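Local coordinates for probable zinc protease (PDB 4NNZ), which probably serves as a metallopeptidase subunit of the M16 family, being one half of a heterodimeric zinc protease, at residues Ala152-Gly157 / Gly232-Lys237; Ala315-Asn318 / Thr324-Gln327; Leu134-Asn139 / Pro161-Met166; Arg269-Leu274 / Gln403-Thr408. All coordinates share one frame; numbering follows the deposited sequence.

Contact 1. Residues Ala152-Gly157 / Gly232-Lys237; sequences AYPASG and GERRLK
Between the two segments R234 touches A152 through NH2, which lies 3.1 Å from A152 O, and this oxygen sits at the edge of the guanidinium, in its plane. The same NH2 is 4.0 Å from P154 CD, a packing contact in which the proline ring and the arginine side chain approach from opposite directions. The backbones stay well apart, with the CA atoms of A152 and R234 separated by 7.8 Å, so the arginine has to span the distance. Its chain starts with CG beside the backbone N (chi1 -57°) and then bends at chi2 and chi3. This folding brings NH1 back to its own segment, where it donates to G232 O at 2.7 Å with an N-H...O angle of 153°. That oxygen is tilted slightly from the guanidinium plane.

Further out, N252 ties both sides together: its OD1 accepts from R234 NH2 and its ND2 donates to A152 O. R234 NE makes a weak bond to A151 O. E227 receives the backbone N-H groups of A155 and S156, while strand 233-240 pairs antiparallel with a strand of the second subunit.

With NH1 on G232, NH2 on N252 and NE weakly on A151, the rotation of the buried guanidinium is largely fixed. Its positive charge faces carbonyls at the C-terminal end of a helix, a setting expected to stabilise it, and so polar chemistry joins the N-terminal M16 region to the strand at which the five-stranded sheet continues into the second subunit.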
loop_
_atom_site.group_PDB
_atom_site.type_symbol
_atom_site.label_atom_id
_atom_site.label_comp_id
_atom_site.label_asym_id
_atom_site.label_seq_id
_atom_site.Cartn_x
_atom_site.Cartn_y
_atom_site.Cartn_z
ATOM N N ALA A 152 4.552 -8.927 -1.770
ATOM C CA ALA A 152 5.533 -8.702 -2.802
ATOM C C ALA A 152 5.766 -7.265 -3.254
ATOM O O ALA A 152 6.789 -6.961 -3.785
ATOM C CB ALA A 152 5.277 -9.608 -3.973
ATOM N N TYR A 153 4.823 -6.386 -3.025
ATOM C CA TYR A 153 4.959 -5.036 -3.510
ATOM C C TYR A 153 4.761 -4.027 -2.397
ATOM O O TYR A 153 3.816 -3.296 -2.369
ATOM C CB TYR A 153 3.964 -4.770 -4.623
ATOM C CG TYR A 153 4.289 -5.313 -5.980
ATOM C CD1 TYR A 153 5.373 -4.886 -6.685
ATOM C CD2 TYR A 153 3.466 -6.208 -6.567
ATOM C CE1 TYR A 153 5.636 -5.372 -7.939
ATOM C CE2 TYR A 153 3.712 -6.688 -7.808
ATOM C CZ TYR A 153 4.799 -6.273 -8.486
ATOM O OH TYR A 153 4.993 -6.774 -9.710
ATOM N N PRO A 154 5.715 -3.932 -1.486
ATOM C CA PRO A 154 5.542 -3.083 -0.326
ATOM C C PRO A 154 5.329 -1.623 -0.633
ATOM O O PRO A 154 4.535 -1.018 0.025
ATOM C CB PRO A 154 6.872 -3.211 0.381
ATOM C CG PRO A 154 7.383 -4.502 -0.008
ATOM C CD PRO A 154 6.944 -4.722 -1.383
ATOM N N ALA A 155 6.055 -1.060 -1.570
ATOM C CA ALA A 155 5.965 0.350 -1.802
ATOM C C ALA A 155 5.132 0.799 -2.970
ATOM O O ALA A 155 4.689 1.919 -2.993
ATOM C CB ALA A 155 7.349 0.928 -1.917
ATOM N N SER A 156 4.959 -0.037 -3.968
ATOM C CA SER A 156 4.222 0.367 -5.152
ATOM C C SER A 156 2.734 0.131 -5.149
ATOM O O SER A 156 2.215 -0.556 -4.351
ATOM C CB SER A 156 4.847 -0.212 -6.409
ATOM O OG SER A 156 4.541 -1.557 -6.586
ATOM N N GLY A 157 2.072 0.703 -6.115
ATOM C CA GLY A 157 0.648 0.592 -6.239
ATOM C C GLY A 157 0.242 -0.794 -6.623
ATOM O O GLY A 157 -0.892 -1.148 -6.563
ATOM N N GLY A 232 13.914 -7.293 0.939
ATOM C CA GLY A 232 14.112 -8.278 1.966
ATOM C C GLY A 232 13.399 -9.562 1.664
ATOM O O GLY A 232 12.739 -9.664 0.686
ATOM N N GLU A 233 13.542 -10.543 2.522
ATOM C CA GLU A 233 13.020 -11.860 2.290
ATOM C C GLU A 233 11.726 -11.965 3.021
ATOM O O GLU A 233 11.704 -11.846 4.199
ATOM C CB GLU A 233 13.995 -12.863 2.879
ATOM C CG GLU A 233 14.100 -14.223 2.215
ATOM C CD GLU A 233 15.269 -15.057 2.741
ATOM O OE1 GLU A 233 16.203 -14.504 3.310
ATOM O OE2 GLU A 233 15.275 -16.277 2.577
ATOM N N ARG A 234 10.635 -12.177 2.309
ATOM C CA ARG A 234 9.333 -12.316 2.921
ATOM C C ARG A 234 8.820 -13.701 2.677
ATOM O O ARG A 234 8.746 -14.104 1.585
ATOM C CB ARG A 234 8.329 -11.347 2.310
ATOM C CG ARG A 234 8.682 -9.889 2.358
ATOM C CD ARG A 234 9.683 -9.545 1.306
ATOM N NE ARG A 234 9.050 -8.902 0.197
ATOM C CZ ARG A 234 9.623 -8.701 -0.958
ATOM N NH1 ARG A 234 10.849 -9.081 -1.170
ATOM N NH2 ARG A 234 8.970 -8.089 -1.880
ATOM N N ARG A 235 8.450 -14.411 3.717
ATOM C CA ARG A 235 7.867 -15.714 3.583
ATOM C C ARG A 235 6.449 -15.720 4.124
ATOM O O ARG A 235 6.224 -15.248 5.180
ATOM C CB ARG A 235 8.740 -16.720 4.301
ATOM C CG ARG A 235 10.187 -16.542 3.959
ATOM C CD ARG A 235 11.087 -17.543 4.613
ATOM N NE ARG A 235 10.647 -18.875 4.340
ATOM C CZ ARG A 235 11.121 -19.645 3.388
ATOM N NH1 ARG A 235 12.087 -19.235 2.598
ATOM N NH2 ARG A 235 10.597 -20.830 3.244
ATOM N N LEU A 236 5.493 -16.255 3.369
ATOM C CA LEU A 236 4.086 -16.312 3.772
ATOM C C LEU A 236 3.593 -17.713 3.934
ATOM O O LEU A 236 3.979 -18.565 3.221
ATOM C CB LEU A 236 3.188 -15.669 2.757
ATOM C CG LEU A 236 2.899 -14.222 2.933
ATOM C CD1 LEU A 236 4.160 -13.502 2.578
ATOM C CD2 LEU A 236 1.798 -13.839 1.993
ATOM N N LYS A 237 2.750 -17.934 4.915
ATOM C CA LYS A 237 2.082 -19.188 5.072
ATOM C C LYS A 237 0.609 -18.958 5.138
ATOM O O LYS A 237 0.158 -18.259 5.979
ATOM C CB LYS A 237 2.525 -19.846 6.349
ATOM C CG LYS A 237 2.453 -21.343 6.274
ATOM C CD LYS A 237 2.851 -21.987 7.565
ATOM C CE LYS A 237 4.327 -22.240 7.566
ATOM N NZ LYS A 237 4.700 -23.508 8.242
#

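Contact 2. Residues Ala315-Asn318 / Thr324-Gln327; sequences ATPN and TLEQ
P317 and L325 bring the two backbones closest, CA to CA 6.4 Å, where the last residue of strand 309-317 passes the first residue of helix 325-341.

The side-chain contact is apolar and narrow. L325 CD2 lies 3.8 Å from P317 CG and 3.9 Å from P317 CD, so this methyl rests against the CG-CD edge of the proline ring, and the two side chains meet at a slant. The leucine CB does not aim at the strand; chi1 of -71° sets CG beside the backbone N, and chi2 then extends CD1 and leaves CD2 as the side branch that meets the proline. P317 also brushes the backbone of T324, whose O is 4.5 Å from P317 CB.

Beside this hydrophobic patch, the start of the helix is held by reciprocal bonds. Q327 N donates to T324 OG1 (3.2 Å, N-H...O angle 161°), and T324 N donates to Q327 OE1 (2.8 Å, similarly straight). The two bonds satisfy polar groups at the helix start and fix both side chains. E326 OE1 adds a weak partner for T324 OG1.

Beyond the segments, V328 packs on both A315 and P317, and L325 also touches Q419 and L421 of strand 415-422. Helix 325-341 is thus laid against the five-stranded sheet from its first turn. Paired exchange between T324 and Q327 is the capping box, here placed at the strand-to-helix connection of an alpha+beta M16 domain.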
loop_
_atom_site.group_PDB
_atom_site.type_symbol
_atom_site.label_atom_id
_atom_site.label_comp_id
_atom_site.label_asym_id
_atom_site.label_seq_id
_atom_site.Cartn_x
_atom_site.Cartn_y
_atom_site.Cartn_z
ATOM N N ALA A 315 4.971 -23.983 -8.304
ATOM C CA ALA A 315 5.116 -25.406 -8.365
ATOM C C ALA A 315 4.224 -26.045 -7.370
ATOM O O ALA A 315 3.968 -25.494 -6.359
ATOM C CB ALA A 315 6.545 -25.798 -8.104
ATOM N N THR A 316 3.758 -27.224 -7.669
ATOM C CA THR A 316 3.039 -27.985 -6.703
ATOM C C THR A 316 3.839 -29.247 -6.501
ATOM O O THR A 316 4.485 -29.707 -7.404
ATOM C CB THR A 316 1.589 -28.229 -7.119
ATOM O OG1 THR A 316 1.551 -29.185 -8.155
ATOM C CG2 THR A 316 0.994 -26.986 -7.638
ATOM N N PRO A 317 3.884 -29.766 -5.300
ATOM C CA PRO A 317 4.769 -30.875 -4.983
ATOM C C PRO A 317 4.290 -32.215 -5.472
ATOM O O PRO A 317 3.111 -32.373 -5.626
ATOM C CB PRO A 317 4.847 -30.833 -3.474
ATOM C CG PRO A 317 3.616 -30.192 -3.052
ATOM C CD PRO A 317 3.156 -29.292 -4.132
ATOM N N ASN A 318 5.184 -33.163 -5.680
ATOM C CA ASN A 318 4.751 -34.452 -6.125
ATOM C C ASN A 318 4.301 -35.101 -4.871
ATOM O O ASN A 318 5.067 -35.597 -4.104
ATOM C CB ASN A 318 5.899 -35.243 -6.729
ATOM C CG ASN A 318 5.536 -36.684 -7.011
ATOM O OD1 ASN A 318 4.514 -37.167 -6.593
ATOM N ND2 ASN A 318 6.376 -37.367 -7.721
ATOM N N THR A 324 7.743 -32.544 0.234
ATOM C CA THR A 324 7.363 -31.326 0.940
ATOM C C THR A 324 7.576 -30.042 0.154
ATOM O O THR A 324 8.313 -30.024 -0.790
ATOM C CB THR A 324 8.034 -31.232 2.316
ATOM O OG1 THR A 324 9.361 -30.754 2.178
ATOM C CG2 THR A 324 8.105 -32.557 2.940
ATOM N N LEU A 325 6.915 -28.972 0.570
ATOM C CA LEU A 325 7.092 -27.660 -0.010
ATOM C C LEU A 325 8.481 -27.187 0.216
ATOM O O LEU A 325 9.005 -26.433 -0.551
ATOM C CB LEU A 325 6.126 -26.645 0.548
ATOM C CG LEU A 325 4.668 -26.748 0.159
ATOM C CD1 LEU A 325 3.932 -25.558 0.687
ATOM C CD2 LEU A 325 4.462 -26.882 -1.322
ATOM N N GLU A 326 9.058 -27.590 1.314
ATOM C CA GLU A 326 10.421 -27.234 1.595
ATOM C C GLU A 326 11.400 -27.826 0.613
ATOM O O GLU A 326 12.347 -27.202 0.252
ATOM C CB GLU A 326 10.766 -27.601 3.009
ATOM C CG GLU A 326 10.101 -26.715 4.031
ATOM C CD GLU A 326 8.649 -27.041 4.234
ATOM O OE1 GLU A 326 8.274 -28.198 4.106
ATOM O OE2 GLU A 326 7.884 -26.137 4.537
ATOM N N GLN A 327 11.168 -29.056 0.205
ATOM C CA GLN A 327 11.908 -29.674 -0.858
ATOM C C GLN A 327 11.724 -29.029 -2.207
ATOM O O GLN A 327 12.644 -28.956 -2.975
ATOM C CB GLN A 327 11.553 -31.124 -0.928
ATOM C CG GLN A 327 12.201 -31.914 0.169
ATOM C CD GLN A 327 11.551 -33.239 0.417
ATOM O OE1 GLN A 327 10.412 -33.452 0.099
ATOM N NE2 GLN A 327 12.287 -34.128 1.000
#

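Contact 3. Residues Leu134-Asn139 / Pro161-Met166; sequences LRTDDN and PTIGWM
T136 and I163 make one of two light van der Waals touches across this contact: T136 OG1 lies 4.3 Å from I163 CG2. D137 and M166 make the other, with the methyl CE of M166 4.4 Å from D137 OD2. M166 leaves its backbone with CG anti to N (chi1 -173°) and then bends at chi2 and chi3, which curls its end back so that the methyl, rather than the sulfur, comes closest to the carboxylate. Since the backbones remain 8.8 Å apart at the CA atoms of T136 and I163, these touches are all made by side chains.

The ionic and polar ties run through R132, which lies outside both segments, about one turn back on helix 118-137. R132 NH2 forms a salt bridge with D137 OD1 on its own helix, and R132 NH1 donates to G164 O in the loop. The contact thus joins the C-terminal end of helix 118-137, which closes in a wider pi-type turn, to the loop leading into helix 166-171, both segments belonging to the M16 peptidase region.

Within that loop P161 packs on a face of the W165 ring, a CH-pi type of contact: P161 CG stands 3.4 Å above the ring plane, over its centre. W165 occupies the N-cap position of helix 166-171. The backbone N of W165 is hydrogen-bonded to T47 OG1, and its side chain also packs on A155 of the second subunit. G164, at phi 103° and psi 148°, adopts a backbone conformation that calls for glycine.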
loop_
_atom_site.group_PDB
_atom_site.type_symbol
_atom_site.label_atom_id
_atom_site.label_comp_id
_atom_site.label_asym_id
_atom_site.label_seq_id
_atom_site.Cartn_x
_atom_site.Cartn_y
_atom_site.Cartn_z
ATOM N N LEU A 134 -17.213 -14.329 -4.282
ATOM C CA LEU A 134 -17.267 -15.529 -5.049
ATOM C C LEU A 134 -15.981 -15.880 -5.727
ATOM O O LEU A 134 -15.565 -17.013 -5.725
ATOM C CB LEU A 134 -18.360 -15.405 -6.088
ATOM C CG LEU A 134 -19.769 -15.908 -5.802
ATOM C CD1 LEU A 134 -19.967 -16.251 -4.351
ATOM C CD2 LEU A 134 -20.804 -14.907 -6.239
ATOM N N ARG A 135 -15.387 -14.897 -6.361
ATOM C CA ARG A 135 -14.240 -15.117 -7.176
ATOM C C ARG A 135 -12.913 -14.856 -6.537
ATOM O O ARG A 135 -11.932 -15.164 -7.121
ATOM C CB ARG A 135 -14.353 -14.265 -8.404
ATOM C CG ARG A 135 -15.469 -14.650 -9.312
ATOM C CD ARG A 135 -15.296 -13.941 -10.620
ATOM N NE ARG A 135 -16.572 -13.601 -11.201
ATOM C CZ ARG A 135 -17.142 -14.272 -12.184
ATOM N NH1 ARG A 135 -16.548 -15.326 -12.721
ATOM N NH2 ARG A 135 -18.315 -13.877 -12.634
ATOM N N THR A 136 -12.876 -14.234 -5.377
ATOM C CA THR A 136 -11.610 -14.016 -4.702
ATOM C C THR A 136 -11.501 -14.652 -3.339
ATOM O O THR A 136 -10.644 -15.432 -3.097
ATOM C CB THR A 136 -11.308 -12.528 -4.584
ATOM O OG1 THR A 136 -11.274 -11.971 -5.878
ATOM C CG2 THR A 136 -10.008 -12.300 -3.956
ATOM N N ASP A 137 -12.384 -14.282 -2.450
ATOM C CA ASP A 137 -12.431 -14.881 -1.154
ATOM C C ASP A 137 -12.760 -16.357 -1.157
ATOM O O ASP A 137 -12.183 -17.107 -0.426
ATOM C CB ASP A 137 -13.440 -14.154 -0.309
ATOM C CG ASP A 137 -12.961 -12.833 0.149
ATOM O OD1 ASP A 137 -11.793 -12.535 0.020
ATOM O OD2 ASP A 137 -13.753 -12.068 0.657
ATOM N N ASP A 138 -13.702 -16.767 -1.966
ATOM C CA ASP A 138 -14.062 -18.150 -1.999
ATOM C C ASP A 138 -13.286 -18.934 -3.029
ATOM O O ASP A 138 -13.476 -20.106 -3.164
ATOM C CB ASP A 138 -15.556 -18.313 -2.177
ATOM C CG ASP A 138 -16.340 -17.669 -1.074
ATOM O OD1 ASP A 138 -15.743 -17.243 -0.083
ATOM O OD2 ASP A 138 -17.564 -17.591 -1.180
ATOM N N ASN A 139 -12.411 -18.279 -3.750
ATOM C CA ASN A 139 -11.518 -18.987 -4.606
ATOM C C ASN A 139 -10.172 -19.045 -3.949
ATOM O O ASN A 139 -9.486 -18.070 -3.876
ATOM C CB ASN A 139 -11.420 -18.281 -5.930
ATOM C CG ASN A 139 -10.481 -18.958 -6.878
ATOM O OD1 ASN A 139 -9.806 -19.887 -6.521
ATOM N ND2 ASN A 139 -10.436 -18.487 -8.093
ATOM N N PRO A 161 -5.215 -4.850 -4.811
ATOM C CA PRO A 161 -6.052 -5.682 -5.651
ATOM C C PRO A 161 -6.953 -4.861 -6.511
ATOM O O PRO A 161 -7.586 -3.979 -6.039
ATOM C CB PRO A 161 -6.894 -6.445 -4.647
ATOM C CG PRO A 161 -6.890 -5.642 -3.446
ATOM C CD PRO A 161 -5.562 -4.991 -3.405
ATOM N N THR A 162 -7.032 -5.186 -7.774
ATOM C CA THR A 162 -7.880 -4.508 -8.727
ATOM C C THR A 162 -9.358 -4.509 -8.398
ATOM O O THR A 162 -10.041 -3.555 -8.615
ATOM C CB THR A 162 -7.713 -5.132 -10.110
ATOM O OG1 THR A 162 -6.337 -5.206 -10.444
ATOM C CG2 THR A 162 -8.373 -4.343 -11.109
ATOM N N ILE A 163 -9.844 -5.610 -7.894
ATOM C CA ILE A 163 -11.222 -5.713 -7.475
ATOM C C ILE A 163 -11.575 -4.772 -6.342
ATOM O O ILE A 163 -12.665 -4.294 -6.276
ATOM C CB ILE A 163 -11.657 -7.152 -7.157
ATOM C CG1 ILE A 163 -13.138 -7.204 -6.849
ATOM C CG2 ILE A 163 -10.952 -7.679 -5.959
ATOM C CD1 ILE A 163 -14.028 -6.800 -7.985
ATOM N N GLY A 164 -10.615 -4.511 -5.482
ATOM C CA GLY A 164 -10.763 -3.680 -4.317
ATOM C C GLY A 164 -10.878 -4.472 -3.056
ATOM O O GLY A 164 -11.359 -5.550 -3.083
ATOM N N TRP A 165 -10.395 -3.956 -1.952
ATOM C CA TRP A 165 -10.581 -4.601 -0.670
ATOM C C TRP A 165 -12.023 -4.455 -0.214
ATOM O O TRP A 165 -12.648 -3.477 -0.477
ATOM C CB TRP A 165 -9.630 -4.029 0.364
ATOM C CG TRP A 165 -8.177 -4.129 0.069
ATOM C CD1 TRP A 165 -7.345 -3.120 -0.215
ATOM C CD2 TRP A 165 -7.382 -5.294 0.071
ATOM N NE1 TRP A 165 -6.094 -3.560 -0.393
ATOM C CE2 TRP A 165 -6.084 -4.906 -0.221
ATOM C CE3 TRP A 165 -7.645 -6.636 0.270
ATOM C CZ2 TRP A 165 -5.064 -5.796 -0.319
ATOM C CZ3 TRP A 165 -6.636 -7.503 0.198
ATOM C CH2 TRP A 165 -5.359 -7.094 -0.101
ATOM N N MET A 166 -12.536 -5.429 0.489
ATOM C CA MET A 166 -13.931 -5.446 0.812
ATOM C C MET A 166 -14.345 -4.271 1.647
ATOM O O MET A 166 -15.416 -3.742 1.497
ATOM C CB MET A 166 -14.328 -6.745 1.473
ATOM C CG MET A 166 -15.821 -6.857 1.682
ATOM S SD MET A 166 -16.795 -6.999 0.204
ATOM C CE MET A 166 -16.623 -8.743 -0.029
#

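Contact 4. Residues Arg269-Leu274 / Gln403-Thr408; sequences RLIGAL and QKAART
I271 reaches across to A405 and A406 with one methyl, and CD1 is the atom of that side chain closest to both alanines. The helices stand 8.2 Å apart at the CA atoms of I271 and A406. Along 403-408, Q403 comes first, turning its CB away from I271; its NE2 instead donates to K340 O. K404 does not touch 269-274; its O serves the helix itself, accepting from T408 OG1 at 2.8 Å and from T408 N at 3.2 Å, the two donors approaching from opposite faces of its plane. A405 then gives the first hydrophobic touch, its CB 4.3 Å from I271 CD1, and A406 the second, its CB 4.4 Å from the same methyl. The isoleucine therefore sits over two successive alanines, consistent with small side chains that keep I271 CD1 within 4.3 Å of A406 N. T408 closes the segment with its hydroxyl turned back to K404. L339 of helix 325-341 packs on both I271 and A406, while F410 borders I271. Helices 262-276 and 399-409 thus meet beside helix 325-341, with helices 346-364 and 386-396 packing on other residues of 269-274.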
loop_
_atom_site.group_PDB
_atom_site.type_symbol
_atom_site.label_atom_id
_atom_site.label_comp_id
_atom_site.label_asym_id
_atom_site.label_seq_id
_atom_site.Cartn_x
_atom_site.Cartn_y
_atom_site.Cartn_z
ATOM N N ARG A 269 12.844 -12.368 -19.688
ATOM C CA ARG A 269 11.809 -13.009 -20.447
ATOM C C ARG A 269 12.287 -14.328 -20.972
ATOM O O ARG A 269 11.600 -15.307 -20.902
ATOM C CB ARG A 269 11.400 -12.109 -21.587
ATOM C CG ARG A 269 11.259 -10.685 -21.141
ATOM C CD ARG A 269 10.908 -9.755 -22.261
ATOM N NE ARG A 269 9.917 -10.299 -23.156
ATOM C CZ ARG A 269 9.645 -9.799 -24.343
ATOM N NH1 ARG A 269 10.287 -8.758 -24.771
ATOM N NH2 ARG A 269 8.732 -10.337 -25.094
ATOM N N LEU A 270 13.498 -14.329 -21.474
ATOM C CA LEU A 270 14.146 -15.498 -21.969
ATOM C C LEU A 270 14.345 -16.517 -20.865
ATOM O O LEU A 270 14.225 -17.685 -21.096
ATOM C CB LEU A 270 15.480 -15.118 -22.602
ATOM C CG LEU A 270 15.708 -15.143 -24.108
ATOM C CD1 LEU A 270 15.211 -16.413 -24.725
ATOM C CD2 LEU A 270 15.048 -13.980 -24.796
ATOM N N ILE A 271 14.646 -16.082 -19.661
ATOM C CA ILE A 271 14.820 -17.007 -18.561
ATOM C C ILE A 271 13.542 -17.744 -18.246
ATOM O O ILE A 271 13.578 -18.907 -17.933
ATOM C CB ILE A 271 15.416 -16.329 -17.311
ATOM C CG1 ILE A 271 16.891 -16.102 -17.487
ATOM C CG2 ILE A 271 15.286 -17.174 -16.071
ATOM C CD1 ILE A 271 17.422 -15.014 -16.611
ATOM N N GLY A 272 12.419 -17.066 -18.326
ATOM C CA GLY A 272 11.176 -17.728 -18.087
ATOM C C GLY A 272 10.919 -18.820 -19.072
ATOM O O GLY A 272 10.457 -19.853 -18.734
ATOM N N ALA A 273 11.224 -18.549 -20.314
ATOM C CA ALA A 273 11.059 -19.497 -21.373
ATOM C C ALA A 273 11.947 -20.703 -21.202
ATOM O O ALA A 273 11.563 -21.797 -21.490
ATOM C CB ALA A 273 11.273 -18.827 -22.702
ATOM N N LEU A 274 13.150 -20.484 -20.733
ATOM C CA LEU A 274 14.057 -21.552 -20.443
ATOM C C LEU A 274 13.559 -22.453 -19.343
ATOM O O LEU A 274 13.835 -23.612 -19.326
ATOM C CB LEU A 274 15.405 -20.998 -20.028
ATOM C CG LEU A 274 16.352 -20.478 -21.080
ATOM C CD1 LEU A 274 17.331 -19.564 -20.396
ATOM C CD2 LEU A 274 17.081 -21.588 -21.806
ATOM N N GLN A 403 22.994 -15.025 -17.757
ATOM C CA GLN A 403 23.644 -15.390 -16.517
ATOM C C GLN A 403 23.712 -14.179 -15.628
ATOM O O GLN A 403 23.477 -14.259 -14.466
ATOM C CB GLN A 403 25.021 -16.019 -16.774
ATOM C CG GLN A 403 26.115 -15.693 -15.767
ATOM C CD GLN A 403 27.401 -16.413 -16.008
ATOM O OE1 GLN A 403 28.242 -15.975 -16.771
ATOM N NE2 GLN A 403 27.568 -17.520 -15.335
ATOM N N LYS A 404 24.026 -13.047 -16.202
ATOM C CA LYS A 404 24.098 -11.835 -15.437
ATOM C C LYS A 404 22.800 -11.436 -14.799
ATOM O O LYS A 404 22.794 -11.034 -13.682
ATOM C CB LYS A 404 24.576 -10.724 -16.336
ATOM C CG LYS A 404 25.169 -9.538 -15.631
ATOM C CD LYS A 404 25.213 -8.339 -16.555
ATOM C CE LYS A 404 24.159 -7.324 -16.181
ATOM N NZ LYS A 404 22.783 -7.841 -16.377
ATOM N N ALA A 405 21.699 -11.530 -15.508
ATOM C CA ALA A 405 20.418 -11.199 -14.923
ATOM C C ALA A 405 20.058 -12.117 -13.787
ATOM O O ALA A 405 19.517 -11.679 -12.808
ATOM C CB ALA A 405 19.328 -11.198 -15.969
ATOM N N ALA A 406 20.350 -13.396 -13.937
ATOM C CA ALA A 406 20.066 -14.374 -12.903
ATOM C C ALA A 406 20.831 -14.135 -11.643
ATOM O O ALA A 406 20.336 -14.358 -10.585
ATOM C CB ALA A 406 20.333 -15.764 -13.401
ATOM N N ARG A 407 22.074 -13.740 -11.777
ATOM C CA ARG A 407 22.868 -13.441 -10.623
ATOM C C ARG A 407 22.357 -12.253 -9.891
ATOM O O ARG A 407 22.453 -12.174 -8.697
ATOM C CB ARG A 407 24.291 -13.162 -11.012
ATOM C CG ARG A 407 25.103 -14.370 -11.371
ATOM C CD ARG A 407 26.315 -13.916 -12.134
ATOM N NE ARG A 407 27.243 -13.289 -11.226
ATOM C CZ ARG A 407 27.860 -13.951 -10.264
ATOM N NH1 ARG A 407 27.639 -15.255 -10.129
ATOM N NH2 ARG A 407 28.695 -13.322 -9.444
ATOM N N THR A 408 21.943 -11.268 -10.650
ATOM C CA THR A 408 21.433 -10.056 -10.111
ATOM C C THR A 408 20.124 -10.211 -9.395
ATOM O O THR A 408 19.959 -9.707 -8.329
ATOM C CB THR A 408 21.322 -9.023 -11.226
ATOM O OG1 THR A 408 22.581 -8.923 -11.868
ATOM C CG2 THR A 408 20.975 -7.690 -10.710
#

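How the contacts relate
From the N terminus, contact 3 closes first, joining helix 118-137 to the loop before helix 166-171. Contact 1 opens within that span and closes after it, so the two cross; their segments adjoin in sequence at 152-157 and 161-166, with centres about 19 Å apart. Contact 1 then runs from the N-terminal M16 region to edge strand 233-240. Contact 4 opens next, on helix 262-276, and closes only near the C terminus, on helix 399-409. Contact 2, a short strand-to-helix link, falls wholly within that long span. Contacts 1 and 2 reach the same five-stranded sheet, while contact 4 joins helices of the C-terminal half.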